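Local coordinates for protein putative methyltransferase (Emericella variicolor, PDB 7DMB) that binds S-adenosyl-L-homocysteine and probably acts as a trans-acting methyltransferase in the biosynthesis of the polyketide calbistrin, at residues Leu189-Gly194 with Lys226-Ser231. Numbering follows the deposited sequence.
Sequences LINLMG and KQLYSS
Leu228 lies with its side chain against the bare backbone of Gly194, where helix 187-196 meets the loop that leads into strand 229-236. The tight part is built on the glycine: its CA stands 3.6 Å from Leu228 CB. The same Gly194 CA is 3.5 Å from Leu228 O. With no side chain on Gly194, the leucine can settle close to the helix, the CA atoms of Gly194 and Leu228 lying 4.6 Å apart. Leu228 CG is anti to its own carbonyl carbon (chi1 -55°), a setting that carries the branch past the glycine, and CD1 reaches 3.7 Å from Gly194 C. CD2, the other methyl, stands farther from the helix, 4.2 Å from Gly194 O. On the partly exposed flank, one turn back along the helix, Asn191 adds a thinner contact. Its CB points away from the leucine, but the extended chi1 (-179°) carries the amide out so that ND2 comes to 3.6 Å from Leu228 CD1, with the two side chains crossing at a slant. This touch is van der Waals; no hydrogen bond links the segments. The amide's polar partners lie elsewhere: OD1 accepts a bond from Arg195 NE, and ND2 gives a weak one to Gly219 O. Leu228 is also tied through its backbone to Leu220 at the end of helix 211-220. Other faces of the helix pack elsewhere: Ile190 on Val216 and Leu220 of helix 211-220, Met193 on Leu200 of strand 200-205. The contact thus joins the helix just before the first strand of the main sheet, 200-205, to the approach to the adjacent parallel strand 229-236, on the helical layer of the seven-stranded, Rossmann-like sheet (order 3-2-1-4-5-7-6) of class I S-adenosylmethionine-dependent methyltransferases.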
loop_
_atom_site.group_PDB
_atom_site.type_symbol
_atom_site.label_atom_id
_atom_site.label_comp_id
_atom_site.label_asym_id
_atom_site.label_seq_id
_atom_site.Cartn_x
_atom_site.Cartn_y
_atom_site.Cartn_z
ATOM N N LEU A 189 5.710 12.006 12.466
ATOM C CA LEU A 189 4.940 11.203 13.416
ATOM C C LEU A 189 5.830 10.187 14.119
ATOM O O LEU A 189 5.763 10.022 15.345
ATOM C CB LEU A 189 3.794 10.474 12.724
ATOM C CG LEU A 189 3.069 9.528 13.693
ATOM C CD1 LEU A 189 2.435 10.340 14.809
ATOM C CD2 LEU A 189 2.013 8.638 13.015
ATOM N N ILE A 190 6.632 9.454 13.344
ATOM C CA ILE A 190 7.512 8.457 13.936
ATOM C C ILE A 190 8.492 9.129 14.883
ATOM O O ILE A 190 8.711 8.666 16.009
ATOM C CB ILE A 190 8.222 7.657 12.830
ATOM C CG1 ILE A 190 7.198 6.911 11.964
ATOM C CG2 ILE A 190 9.246 6.691 13.426
ATOM C CD1 ILE A 190 6.417 5.856 12.700
ATOM N N ASN A 191 9.068 10.255 14.460
ATOM C CA ASN A 191 10.009 10.961 15.322
ATOM C C ASN A 191 9.348 11.379 16.640
ATOM O O ASN A 191 9.951 11.253 17.709
ATOM C CB ASN A 191 10.584 12.159 14.568
ATOM C CG ASN A 191 11.598 12.932 15.384
ATOM O OD1 ASN A 191 11.328 14.044 15.820
ATOM N ND2 ASN A 191 12.773 12.343 15.590
ATOM N N LEU A 192 8.098 11.847 16.589
ATOM C CA LEU A 192 7.409 12.264 17.810
ATOM C C LEU A 192 7.241 11.091 18.776
ATOM O O LEU A 192 7.539 11.213 19.970
ATOM C CB LEU A 192 6.053 12.890 17.466
ATOM C CG LEU A 192 5.139 13.197 18.663
ATOM C CD1 LEU A 192 5.881 14.057 19.665
ATOM C CD2 LEU A 192 3.814 13.882 18.231
ATOM N N MET A 193 6.769 9.942 18.271
ATOM C CA MET A 193 6.697 8.731 19.083
ATOM C C MET A 193 8.047 8.377 19.696
ATOM O O MET A 193 8.132 8.032 20.884
ATOM C CB MET A 193 6.194 7.567 18.230
ATOM C CG MET A 193 4.801 7.752 17.715
ATOM S SD MET A 193 4.449 6.539 16.458
ATOM C CE MET A 193 2.654 6.499 16.566
ATOM N N GLY A 194 9.116 8.453 18.901
ATOM C CA GLY A 194 10.426 8.049 19.390
ATOM C C GLY A 194 11.021 9.027 20.389
ATOM O O GLY A 194 11.600 8.622 21.401
ATOM N N LYS A 226 21.927 8.234 17.697
ATOM C CA LYS A 226 20.648 8.349 18.394
ATOM C C LYS A 226 19.643 7.411 17.744
ATOM O O LYS A 226 19.334 7.554 16.553
ATOM C CB LYS A 226 20.135 9.798 18.399
ATOM C CG LYS A 226 20.810 10.686 19.466
ATOM C CD LYS A 226 20.042 10.677 20.792
ATOM C CE LYS A 226 20.985 10.714 22.009
ATOM N NZ LYS A 226 20.408 11.381 23.221
ATOM N N GLN A 227 19.146 6.451 18.525
ATOM C CA GLN A 227 18.177 5.451 18.076
ATOM C C GLN A 227 16.976 5.505 19.009
ATOM O O GLN A 227 17.087 5.155 20.189
ATOM C CB GLN A 227 18.805 4.058 18.043
ATOM C CG GLN A 227 20.049 4.032 17.133
ATOM C CD GLN A 227 20.674 2.658 17.020
ATOM O OE1 GLN A 227 20.085 1.662 17.443
ATOM N NE2 GLN A 227 21.868 2.595 16.438
ATOM N N LEU A 228 15.836 5.966 18.484
ATOM C CA LEU A 228 14.682 6.268 19.329
ATOM C C LEU A 228 13.764 5.065 19.511
ATOM O O LEU A 228 12.546 5.216 19.638
ATOM C CB LEU A 228 13.886 7.445 18.761
ATOM C CG LEU A 228 14.656 8.738 18.511
ATOM C CD1 LEU A 228 13.729 9.852 18.014
ATOM C CD2 LEU A 228 15.394 9.154 19.782
ATOM N N TYR A 229 14.340 3.871 19.544
ATOM C CA TYR A 229 13.582 2.651 19.725
ATOM C C TYR A 229 14.479 1.655 20.433
ATOM O O TYR A 229 15.704 1.736 20.337
ATOM C CB TYR A 229 13.101 2.072 18.383
ATOM C CG TYR A 229 14.213 1.655 17.431
ATOM C CD1 TYR A 229 14.496 0.310 17.206
ATOM C CD2 TYR A 229 14.981 2.607 16.765
ATOM C CE1 TYR A 229 15.514 -0.069 16.352
ATOM C CE2 TYR A 229 15.983 2.234 15.894
ATOM C CZ TYR A 229 16.246 0.895 15.695
ATOM O OH TYR A 229 17.253 0.536 14.840
ATOM N N SER A 230 13.861 0.722 21.152
ATOM C CA SER A 230 14.607 -0.371 21.758
ATOM C C SER A 230 14.664 -1.589 20.851
ATOM O O SER A 230 15.641 -2.345 20.891
ATOM C CB SER A 230 13.988 -0.751 23.120
ATOM O OG SER A 230 12.631 -1.166 22.989
ATOM N N SER A 231 13.656 -1.765 20.003
ATOM C CA SER A 231 13.465 -3.021 19.301
ATOM C C SER A 231 12.547 -2.754 18.113
ATOM O O SER A 231 11.463 -2.184 18.285
ATOM C CB SER A 231 12.856 -4.058 20.259
ATOM O OG SER A 231 12.637 -5.307 19.650
#